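PDB 4QQR: bifunctional dTDP-4-dehydrorhamnose 3,5-epimerase/dTDP-4-dehydrorhamnose reductase from Arabidopsis thaliana, which converts dTDP-4-keto-6-deoxy-D-glucose to dTDP-beta-L-rhamnose by 3,5-epimerization and NADPH-dependent reduction, and can make the UDP-linked sugar as well. Local coordinates for residues T89-T94 with S145-M150; T96-C101 with L106-Y111; S172-T175 with F180-K183. All coordinates share one frame; numbering follows the deposited sequence.

Interaction 1: residues T89-T94 with S145-M150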
ATOM      1  N   THR A  89       8.982  -1.860  -6.597  1.00 37.58           N
ATOM      2  CA  THR A  89       8.980  -3.266  -6.935  1.00 40.16           C
ATOM      3  C   THR A  89       8.048  -4.125  -6.078  1.00 40.49           C
ATOM      4  O   THR A  89       7.364  -4.993  -6.612  1.00 42.35           O
ATOM      5  CB  THR A  89      10.418  -3.872  -7.018  1.00 43.18           C
ATOM      6  OG1 THR A  89      10.354  -5.296  -6.842  1.00 54.31           O
ATOM      7  CG2 THR A  89      11.299  -3.326  -5.961  1.00 35.00           C
ATOM      8  N   ASN A  90       8.003  -3.896  -4.770  1.00 39.25           N
ATOM      9  CA  ASN A  90       7.233  -4.781  -3.882  1.00 39.40           C
ATOM     10  C   ASN A  90       5.789  -4.335  -3.697  1.00 40.99           C
ATOM     11  O   ASN A  90       4.934  -5.126  -3.313  1.00 39.95           O
ATOM     12  CB  ASN A  90       7.892  -4.897  -2.504  1.00 45.59           C
ATOM     13  CG  ASN A  90       9.196  -5.671  -2.532  1.00 47.63           C
ATOM     14  OD1 ASN A  90       9.868  -5.758  -3.563  1.00 49.19           O
ATOM     15  ND2 ASN A  90       9.558  -6.249  -1.392  1.00 50.67           N
ATOM     16  N   VAL A  91       5.540  -3.053  -3.932  1.00 38.48           N
ATOM     17  CA  VAL A  91       4.191  -2.543  -3.948  1.00 38.80           C
ATOM     18  C   VAL A  91       3.689  -2.431  -5.392  1.00 39.21           C
ATOM     19  O   VAL A  91       2.933  -3.287  -5.850  1.00 40.40           O
ATOM     20  CB  VAL A  91       4.066  -1.201  -3.182  1.00 41.87           C
ATOM     21  CG1 VAL A  91       2.642  -0.737  -3.168  1.00 39.79           C
ATOM     22  CG2 VAL A  91       4.533  -1.364  -1.753  1.00 43.45           C
ATOM     23  N   ALA A  92       4.123  -1.407  -6.122  1.00 37.50           N
ATOM     24  CA  ALA A  92       3.504  -1.120  -7.431  1.00 41.86           C
ATOM     25  C   ALA A  92       3.718  -2.238  -8.428  1.00 39.73           C
ATOM     26  O   ALA A  92       2.824  -2.554  -9.205  1.00 41.11           O
ATOM     27  CB  ALA A  92       3.963   0.245  -8.021  1.00 37.06           C
ATOM     28  N   GLY A  93       4.899  -2.835  -8.402  1.00 37.45           N
ATOM     29  CA  GLY A  93       5.192  -3.924  -9.310  1.00 41.46           C
ATOM     30  C   GLY A  93       4.447  -5.212  -8.998  1.00 43.35           C
ATOM     31  O   GLY A  93       3.931  -5.857  -9.909  1.00 45.56           O
ATOM     32  N   THR A  94       4.401  -5.597  -7.723  1.00 39.17           N
ATOM     33  CA  THR A  94       3.640  -6.770  -7.300  1.00 41.27           C
ATOM     34  C   THR A  94       2.134  -6.589  -7.556  1.00 43.09           C
ATOM     35  O   THR A  94       1.439  -7.523  -7.996  1.00 41.07           O
ATOM     36  CB  THR A  94       3.830  -7.042  -5.803  1.00 38.85           C
ATOM     37  OG1 THR A  94       5.203  -6.867  -5.456  1.00 48.14           O
ATOM     38  CG2 THR A  94       3.418  -8.443  -5.455  1.00 42.98           C
ATOM     39  N   SER A 145       8.223  -3.752   7.374  1.00 55.57           N
ATOM     40  CA  SER A 145       7.114  -4.485   7.977  1.00 52.77           C
ATOM     41  C   SER A 145       5.733  -3.922   7.633  1.00 49.64           C
ATOM     42  O   SER A 145       4.803  -4.663   7.308  1.00 46.73           O
ATOM     43  CB  SER A 145       7.284  -4.505   9.487  1.00 49.30           C
ATOM     44  OG  SER A 145       6.935  -5.778   9.962  1.00 54.55           O
ATOM     45  N   LYS A 146       5.601  -2.604   7.724  1.00 51.85           N
ATOM     46  CA  LYS A 146       4.333  -1.962   7.441  1.00 52.17           C
ATOM     47  C   LYS A 146       4.015  -2.150   5.958  1.00 48.60           C
ATOM     48  O   LYS A 146       2.878  -2.442   5.581  1.00 46.46           O
ATOM     49  CB  LYS A 146       4.406  -0.482   7.811  1.00 52.99           C
ATOM     50  CG  LYS A 146       3.075   0.139   8.206  1.00 53.13           C
ATOM     51  CD  LYS A 146       3.243   1.617   8.574  1.00 58.65           C
ATOM     52  CE  LYS A 146       4.538   1.851   9.366  1.00 57.53           C
ATOM     53  NZ  LYS A 146       4.293   2.526  10.664  1.00 52.17           N
ATOM     54  N   THR A 147       5.045  -2.021   5.126  1.00 47.40           N
ATOM     55  CA  THR A 147       4.877  -2.101   3.681  1.00 45.55           C
ATOM     56  C   THR A 147       4.425  -3.487   3.213  1.00 45.81           C
ATOM     57  O   THR A 147       3.474  -3.609   2.419  1.00 41.68           O
ATOM     58  CB  THR A 147       6.154  -1.669   2.947  1.00 43.29           C
ATOM     59  OG1 THR A 147       6.483  -0.326   3.326  1.00 48.48           O
ATOM     60  CG2 THR A 147       5.953  -1.715   1.456  1.00 43.00           C
ATOM     61  N   LYS A 148       5.091  -4.530   3.701  1.00 45.27           N
ATOM     62  CA  LYS A 148       4.718  -5.885   3.307  1.00 42.75           C
ATOM     63  C   LYS A 148       3.306  -6.221   3.795  1.00 42.74           C
ATOM     64  O   LYS A 148       2.535  -6.851   3.074  1.00 40.30           O
ATOM     65  CB  LYS A 148       5.743  -6.895   3.800  1.00 42.48           C
ATOM     66  CG  LYS A 148       7.114  -6.707   3.180  1.00 50.86           C
ATOM     67  CD  LYS A 148       7.093  -6.786   1.644  1.00 50.17           C
ATOM     68  CE  LYS A 148       7.035  -8.238   1.151  1.00 50.16           C
ATOM     69  NZ  LYS A 148       7.367  -8.365  -0.304  1.00 52.06           N
ATOM     70  N   ALA A 149       2.962  -5.776   5.000  1.00 38.60           N
ATOM     71  CA  ALA A 149       1.584  -5.909   5.471  1.00 43.64           C
ATOM     72  C   ALA A 149       0.564  -5.251   4.519  1.00 43.00           C
ATOM     73  O   ALA A 149      -0.425  -5.890   4.152  1.00 41.90           O
ATOM     74  CB  ALA A 149       1.424  -5.373   6.886  1.00 41.50           C
ATOM     75  N   MET A 150       0.808  -3.990   4.139  1.00 40.64           N
ATOM     76  CA  MET A 150      -0.016  -3.268   3.154  1.00 42.36           C
ATOM     77  C   MET A 150      -0.281  -4.063   1.878  1.00 44.44           C
ATOM     78  O   MET A 150      -1.443  -4.272   1.497  1.00 42.97           O
ATOM     79  CB  MET A 150       0.618  -1.926   2.763  1.00 43.59           C
ATOM     80  CG  MET A 150       0.793  -0.940   3.912  1.00 47.04           C
ATOM     81  SD  MET A 150       1.330   0.692   3.363  1.00 51.24           S
ATOM     82  CE  MET A 150       1.011   1.677   4.831  1.00 45.83           C
TER
HETATM   83  O   HOH W   1       4.929  -7.993  -1.808  1.00 53.19           O
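Thr147 meets Val91 through methyl groups alone: CG2 of Thr147 lies 3.5 Å from CG2 of Val91, the two side chains crossing at about a right angle. The threonine torsion (chi1 -59°) divides its branches, sending CG2 to the neighbouring helix while OG1 turns back to bond the carbonyl of Phe143. Beyond this apolar pair the interface continues into the dimer, where Val91 packs on Leu95 and Thr147 on Leu154, both of the second subunit.

The next residue, Lys148, leaves its helix alongside the interface, and its bends at chi2 (-58°) and chi3 (-79°) bring the amine over to Asn90. Tyr144, which Asn90 also touches, and Lys148 have the spacing of the YxxxK motif of short-chain dehydrogenases/reductases, and Asn90 probably corresponds to the asparagine on the preceding helix of that fold. A water joins the two helices: it donates to Asn90 O over 3.2 Å and accepts from Lys148 NZ over 2.9 Å. Helix 80-103 widens here into a pi-type turn, with Thr94 N reaching Thr89 O weakly at 3.2 Å, which is consistent with Asn90 O being available to the water. Such a water between asparagine carbonyl and lysine amine resembles the proton relay proposed for classical relatives; the side chain of Asn90 is also about 5 Å from Gly69, probably part of the NADPH site.

Interaction 2: residues T96-C101 with L106-Y111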
ATOM      1  N   THR A  96       0.817  -4.556  -9.820  1.00 44.64           N
ATOM      2  CA  THR A  96       0.692  -4.587 -11.285  1.00 42.63           C
ATOM      3  C   THR A  96       0.697  -6.010 -11.825  1.00 42.95           C
ATOM      4  O   THR A  96      -0.126  -6.360 -12.684  1.00 43.43           O
ATOM      5  CB  THR A  96       1.794  -3.772 -11.990  1.00 45.82           C
ATOM      6  OG1 THR A  96       1.551  -2.375 -11.791  1.00 52.81           O
ATOM      7  CG2 THR A  96       1.791  -4.042 -13.480  1.00 47.09           C
ATOM      8  N   LEU A  97       1.609  -6.833 -11.308  1.00 46.07           N
ATOM      9  CA  LEU A  97       1.686  -8.253 -11.697  1.00 43.53           C
ATOM     10  C   LEU A  97       0.416  -9.018 -11.319  1.00 39.48           C
ATOM     11  O   LEU A  97      -0.112  -9.771 -12.124  1.00 43.80           O
ATOM     12  CB  LEU A  97       2.933  -8.934 -11.112  1.00 38.84           C
ATOM     13  CG  LEU A  97       3.097 -10.426 -11.421  1.00 37.19           C
ATOM     14  CD1 LEU A  97       3.382 -10.692 -12.880  1.00 40.72           C
ATOM     15  CD2 LEU A  97       4.179 -11.019 -10.591  1.00 37.34           C
ATOM     16  N   ALA A  98      -0.081  -8.812 -10.104  1.00 40.70           N
ATOM     17  CA  ALA A  98      -1.312  -9.473  -9.659  1.00 42.92           C
ATOM     18  C   ALA A  98      -2.496  -9.133 -10.561  1.00 41.67           C
ATOM     19  O   ALA A  98      -3.337  -9.971 -10.848  1.00 43.71           O
ATOM     20  CB  ALA A  98      -1.623  -9.081  -8.234  1.00 42.24           C
ATOM     21  N   ASP A  99      -2.535  -7.883 -10.997  1.00 43.68           N
ATOM     22  CA  ASP A  99      -3.622  -7.327 -11.784  1.00 45.70           C
ATOM     23  C   ASP A  99      -3.714  -8.002 -13.137  1.00 43.58           C
ATOM     24  O   ASP A  99      -4.761  -8.511 -13.534  1.00 41.71           O
ATOM     25  CB  ASP A  99      -3.371  -5.828 -11.984  1.00 42.39           C
ATOM     26  CG  ASP A  99      -4.592  -5.102 -12.474  1.00 47.74           C
ATOM     27  OD1 ASP A  99      -4.714  -4.893 -13.696  1.00 48.83           O
ATOM     28  OD2 ASP A  99      -5.431  -4.740 -11.627  1.00 53.19           O
ATOM     29  N   ILE A 100      -2.584  -7.973 -13.837  1.00 43.65           N
ATOM     30  CA  ILE A 100      -2.439  -8.579 -15.146  1.00 42.40           C
ATOM     31  C   ILE A 100      -2.742 -10.088 -15.100  1.00 44.64           C
ATOM     32  O   ILE A 100      -3.429 -10.618 -15.982  1.00 44.97           O
ATOM     33  CB  ILE A 100      -1.026  -8.282 -15.705  1.00 45.99           C
ATOM     34  CG1 ILE A 100      -0.862  -6.778 -15.957  1.00 44.60           C
ATOM     35  CG2 ILE A 100      -0.745  -9.080 -16.975  1.00 48.46           C
ATOM     36  CD1 ILE A 100       0.560  -6.360 -16.297  1.00 47.42           C
ATOM     37  N   CYS A 101      -2.253 -10.775 -14.067  1.00 40.20           N
ATOM     38  CA  CYS A 101      -2.566 -12.185 -13.916  1.00 41.70           C
ATOM     39  C   CYS A 101      -4.074 -12.394 -13.678  1.00 44.12           C
ATOM     40  O   CYS A 101      -4.677 -13.323 -14.223  1.00 42.62           O
ATOM     41  CB  CYS A 101      -1.739 -12.822 -12.797  1.00 41.95           C
ATOM     42  SG  CYS A 101       0.052 -12.908 -13.098  1.00 49.23           S
ATOM     43  N   LEU A 106      -4.848 -16.017 -14.708  1.00 41.44           N
ATOM     44  CA  LEU A 106      -3.630 -16.712 -14.278  1.00 44.27           C
ATOM     45  C   LEU A 106      -3.427 -16.689 -12.754  1.00 43.49           C
ATOM     46  O   LEU A 106      -3.489 -15.621 -12.107  1.00 40.57           O
ATOM     47  CB  LEU A 106      -2.399 -16.116 -14.982  1.00 42.73           C
ATOM     48  CG  LEU A 106      -1.702 -16.746 -16.210  1.00 46.66           C
ATOM     49  CD1 LEU A 106      -2.353 -18.047 -16.696  1.00 41.14           C
ATOM     50  CD2 LEU A 106      -1.542 -15.724 -17.362  1.00 44.77           C
ATOM     51  N   VAL A 107      -3.184 -17.877 -12.192  1.00 43.77           N
ATOM     52  CA  VAL A 107      -2.773 -18.018 -10.790  1.00 40.76           C
ATOM     53  C   VAL A 107      -1.341 -17.516 -10.565  1.00 42.21           C
ATOM     54  O   VAL A 107      -0.415 -17.800 -11.326  1.00 39.07           O
ATOM     55  CB  VAL A 107      -2.886 -19.462 -10.295  1.00 43.53           C
ATOM     56  CG1 VAL A 107      -2.347 -19.577  -8.876  1.00 40.79           C
ATOM     57  CG2 VAL A 107      -4.344 -19.937 -10.358  1.00 47.40           C
ATOM     58  N   LEU A 108      -1.186 -16.734  -9.514  1.00 44.61           N
ATOM     59  CA  LEU A 108       0.078 -16.124  -9.189  1.00 40.13           C
ATOM     60  C   LEU A 108       0.486 -16.594  -7.797  1.00 39.30           C
ATOM     61  O   LEU A 108      -0.206 -16.354  -6.811  1.00 37.22           O
ATOM     62  CB  LEU A 108      -0.091 -14.606  -9.212  1.00 40.36           C
ATOM     63  CG  LEU A 108       0.978 -13.805  -8.490  1.00 40.36           C
ATOM     64  CD1 LEU A 108       2.308 -14.062  -9.170  1.00 40.70           C
ATOM     65  CD2 LEU A 108       0.607 -12.351  -8.525  1.00 37.40           C
ATOM     66  N   ILE A 109       1.609 -17.289  -7.732  1.00 43.85           N
ATOM     67  CA  ILE A 109       2.187 -17.695  -6.461  1.00 39.91           C
ATOM     68  C   ILE A 109       3.096 -16.584  -5.979  1.00 41.19           C
ATOM     69  O   ILE A 109       4.169 -16.363  -6.539  1.00 41.00           O
ATOM     70  CB  ILE A 109       3.000 -18.967  -6.613  1.00 34.87           C
ATOM     71  CG1 ILE A 109       2.111 -20.090  -7.166  1.00 37.51           C
ATOM     72  CG2 ILE A 109       3.623 -19.344  -5.285  1.00 36.38           C
ATOM     73  CD1 ILE A 109       0.957 -20.514  -6.240  1.00 35.79           C
ATOM     74  N   ASN A 110       2.654 -15.877  -4.948  1.00 41.44           N
ATOM     75  CA  ASN A 110       3.412 -14.758  -4.394  1.00 41.34           C
ATOM     76  C   ASN A 110       4.149 -15.134  -3.085  1.00 40.95           C
ATOM     77  O   ASN A 110       3.535 -15.300  -2.032  1.00 41.87           O
ATOM     78  CB  ASN A 110       2.470 -13.558  -4.224  1.00 40.31           C
ATOM     79  CG  ASN A 110       3.145 -12.352  -3.612  1.00 42.08           C
ATOM     80  OD1 ASN A 110       4.093 -11.808  -4.168  1.00 45.06           O
ATOM     81  ND2 ASN A 110       2.617 -11.891  -2.481  1.00 44.73           N
ATOM     82  N   TYR A 111       5.463 -15.302  -3.185  1.00 37.34           N
ATOM     83  CA  TYR A 111       6.328 -15.523  -2.040  1.00 31.92           C
ATOM     84  C   TYR A 111       6.464 -14.235  -1.244  1.00 39.06           C
ATOM     85  O   TYR A 111       6.805 -13.189  -1.783  1.00 42.18           O
ATOM     86  CB  TYR A 111       7.695 -16.018  -2.521  1.00 32.68           C
ATOM     87  CG  TYR A 111       7.592 -17.359  -3.210  1.00 37.88           C
ATOM     88  CD1 TYR A 111       7.506 -18.543  -2.473  1.00 35.24           C
ATOM     89  CD2 TYR A 111       7.505 -17.444  -4.589  1.00 37.64           C
ATOM     90  CE1 TYR A 111       7.379 -19.758  -3.095  1.00 35.89           C
ATOM     91  CE2 TYR A 111       7.374 -18.661  -5.220  1.00 37.04           C
ATOM     92  CZ  TYR A 111       7.315 -19.813  -4.472  1.00 39.47           C
ATOM     93  OH  TYR A 111       7.195 -21.021  -5.111  1.00 41.06           O
TER
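Leu108 reaches out from its strand and lays its two methyl groups on different residues of the helix. With CG anti to the backbone N (chi1 162°), CD1 meets CD2 of Leu97 at 3.8 Å, while CD2 settles against the backbone of Ala98, 3.6 Å from its CA. The small alanine allows this close approach to the helix main chain, and its CB touches the same methyl from the side. Leu97, whose first side-chain bond points toward the strand, likewise has CG anti to the backbone N; the two leucines pass obliquely and meet by one methyl each.

This is the return half of a beta-alpha-beta crossover in the Rossmann fold: helix 80-103 covers the parallel sheet and hands the chain to strand 107-113, which lies next to strand 63-66. Helix and strand segments run nearly antiparallel, at 156°, with their axes 8.5 Å apart at closest approach, a separation filled by these aliphatic side chains. Leu97 extends the layer to Asn66, and Leu108 to Val161 on the strand at the other edge of 107-113.

At the turn the contact changes character. Cys101 points its CB toward Leu106, 4.0 Å from the CB of that leucine, and its SG, held beside the backbone N, approaches CB of Leu108 at 4.2 Å. The main chain closes the turn with a bond from Leu106 N to Cys101 O (2.7 Å), bent to 138° at the hydrogen, the donor tilted from the carbonyl plane. Farther along the strand, Tyr111 belongs to the probable NADPH site, and its hydroxyl is hydrogen-bonded to Ser207.

Interaction 3: residues S172-T175 with F180-K183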
ATOM      1  N   SER A 172      19.552 -26.666   2.489  1.00 45.23           N
ATOM      2  CA  SER A 172      20.580 -27.681   2.641  1.00 47.16           C
ATOM      3  C   SER A 172      21.947 -27.136   2.185  1.00 48.69           C
ATOM      4  O   SER A 172      22.982 -27.723   2.465  1.00 49.33           O
ATOM      5  CB  SER A 172      20.216 -28.923   1.833  1.00 42.85           C
ATOM      6  OG  SER A 172      20.314 -28.644   0.451  1.00 43.23           O
ATOM      7  N   ASP A 173      21.939 -26.008   1.485  1.00 48.80           N
ATOM      8  CA  ASP A 173      23.165 -25.363   1.025  1.00 52.62           C
ATOM      9  C   ASP A 173      23.690 -24.430   2.122  1.00 54.47           C
ATOM     10  O   ASP A 173      23.281 -23.269   2.218  1.00 51.78           O
ATOM     11  CB  ASP A 173      22.875 -24.573  -0.259  1.00 54.98           C
ATOM     12  CG  ASP A 173      24.135 -24.117  -0.985  1.00 58.20           C
ATOM     13  OD1 ASP A 173      24.429 -24.674  -2.068  1.00 59.01           O
ATOM     14  OD2 ASP A 173      24.815 -23.191  -0.490  1.00 56.94           O
ATOM     15  N   LEU A 174      24.593 -24.936   2.955  1.00 52.36           N
ATOM     16  CA  LEU A 174      25.053 -24.168   4.108  1.00 55.31           C
ATOM     17  C   LEU A 174      26.100 -23.103   3.762  1.00 59.32           C
ATOM     18  O   LEU A 174      26.626 -22.426   4.649  1.00 57.12           O
ATOM     19  CB  LEU A 174      25.575 -25.103   5.202  1.00 51.50           C
ATOM     20  CG  LEU A 174      24.496 -25.877   5.972  1.00 53.87           C
ATOM     21  CD1 LEU A 174      25.137 -26.795   7.004  1.00 56.99           C
ATOM     22  CD2 LEU A 174      23.476 -24.932   6.640  1.00 49.62           C
ATOM     23  N   THR A 175      26.390 -22.957   2.472  1.00 54.32           N
ATOM     24  CA  THR A 175      27.414 -22.034   2.012  1.00 52.84           C
ATOM     25  C   THR A 175      26.792 -20.704   1.625  1.00 57.21           C
ATOM     26  O   THR A 175      27.497 -19.720   1.365  1.00 56.13           O
ATOM     27  CB  THR A 175      28.170 -22.607   0.797  1.00 55.62           C
ATOM     28  OG1 THR A 175      27.242 -22.890  -0.257  1.00 55.59           O
ATOM     29  CG2 THR A 175      28.891 -23.895   1.177  1.00 57.14           C
ATOM     30  N   PHE A 180      19.489 -18.883   6.897  1.00 45.44           N
ATOM     31  CA  PHE A 180      19.377 -18.389   8.261  1.00 46.87           C
ATOM     32  C   PHE A 180      20.351 -19.092   9.186  1.00 48.93           C
ATOM     33  O   PHE A 180      20.929 -18.462  10.072  1.00 49.11           O
ATOM     34  CB  PHE A 180      17.960 -18.526   8.805  1.00 44.70           C
ATOM     35  CG  PHE A 180      17.815 -18.043  10.227  1.00 46.17           C
ATOM     36  CD1 PHE A 180      17.638 -16.701  10.501  1.00 47.96           C
ATOM     37  CD2 PHE A 180      17.867 -18.930  11.289  1.00 46.44           C
ATOM     38  CE1 PHE A 180      17.508 -16.251  11.806  1.00 51.02           C
ATOM     39  CE2 PHE A 180      17.740 -18.485  12.592  1.00 48.85           C
ATOM     40  CZ  PHE A 180      17.557 -17.141  12.849  1.00 49.91           C
ATOM     41  N   ILE A 181      20.521 -20.395   8.972  1.00 47.23           N
ATOM     42  CA  ILE A 181      21.489 -21.187   9.723  1.00 49.41           C
ATOM     43  C   ILE A 181      22.899 -20.598   9.642  1.00 52.97           C
ATOM     44  O   ILE A 181      23.509 -20.303  10.676  1.00 54.13           O
ATOM     45  CB  ILE A 181      21.551 -22.648   9.221  1.00 52.37           C
ATOM     46  CG1 ILE A 181      20.193 -23.341   9.378  1.00 50.10           C
ATOM     47  CG2 ILE A 181      22.616 -23.433   9.974  1.00 44.17           C
ATOM     48  CD1 ILE A 181      20.200 -24.769   8.886  1.00 47.88           C
ATOM     49  N   THR A 182      23.420 -20.419   8.428  1.00 48.08           N
ATOM     50  CA  THR A 182      24.791 -19.931   8.306  1.00 55.19           C
ATOM     51  C   THR A 182      24.995 -18.494   8.808  1.00 58.35           C
ATOM     52  O   THR A 182      26.096 -18.157   9.248  1.00 60.34           O
ATOM     53  CB  THR A 182      25.376 -20.089   6.899  1.00 50.04           C
ATOM     54  OG1 THR A 182      25.629 -18.795   6.339  1.00 50.91           O
ATOM     55  CG2 THR A 182      24.445 -20.884   6.032  1.00 47.14           C
ATOM     56  N   LYS A 183      23.954 -17.664   8.747  1.00 51.10           N
ATOM     57  CA  LYS A 183      23.989 -16.369   9.410  1.00 55.11           C
ATOM     58  C   LYS A 183      24.326 -16.594  10.872  1.00 56.62           C
ATOM     59  O   LYS A 183      25.384 -16.193  11.349  1.00 58.47           O
ATOM     60  CB  LYS A 183      22.627 -15.668   9.337  1.00 57.67           C
ATOM     61  CG  LYS A 183      22.267 -15.047   7.994  1.00 57.56           C
ATOM     62  CD  LYS A 183      20.942 -14.315   8.093  1.00 51.72           C
ATOM     63  CE  LYS A 183      20.605 -13.605   6.805  1.00 54.12           C
ATOM     64  NZ  LYS A 183      19.397 -12.737   6.981  1.00 64.86           N
TER
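Leu174 places CG anti to its carbonyl carbon (chi1 -74°), and its chi2 extends CD1 and leaves CD2 as the branch that faces the first turn of helix 180-186. Ile181 meets it with CG2 anti to the backbone N (chi1 -61°) and CG1 beside that N. The CD2 methyl of Leu174 therefore lies against the branch point of the isoleucine, 3.8 Å from CG2 of Ile181, 3.9 Å from its CB and 4.0 Å from its CD1. One methyl is thus in touch with both arms of a beta-branched side chain, the two residues passing obliquely.

Thr182 contributes the other part of the contact, with its side chain directed at the backbone of the loop. Its CG2 is modelled very close to Leu174 O, but chi1 of 115° is not a preferred value, so which branch faces the carbonyl is doubtful at 2.7 Å resolution. Leu174 thus faces Ile181 and Thr182, consecutive residues of the helix.

Within the loop, Asp173 curls toward Thr175, whose backbone N makes a weak bond to Asp173 OD2 at 3.4 Å. Asn179, just before the helix, links the two segments, taking the N-H of Ile181 on its OD1 and giving its ND2 to Asp173 O.

In extended short-chain dehydrogenases/reductases the C-terminal part of the chain commonly forms much of the substrate-binding region, and these segments may belong to it; the side chain of Thr182 is about 7 Å from that of Trp23, a probable NADPH-site residue. The loop leads from strand 161-166 into helix 180-186, and Ile181 also packs on Val290 and Phe291 at the end of helix 282-291.

From the N terminus, helix 80-103 comes first and serves two contacts. Residues 89-94 open the long loop that helix 143-155 closes in interaction 1; residues 96-101 are met by strand 107-113 just after the helix ends, closing the short loop of interaction 2. Interaction 2 is therefore nested inside the loop closed by interaction 1, and the two touch where Thr94 CG2 meets Asn110 OD1 at 3.7 Å. Both also reach the second subunit. Interaction 3 follows in series after strand 161-166, a short loop closed onto helix 180-186, on the opposite side of the chain's centre; its centre is about 27 Å from that of interaction 1 and 30 Å from that of interaction 2.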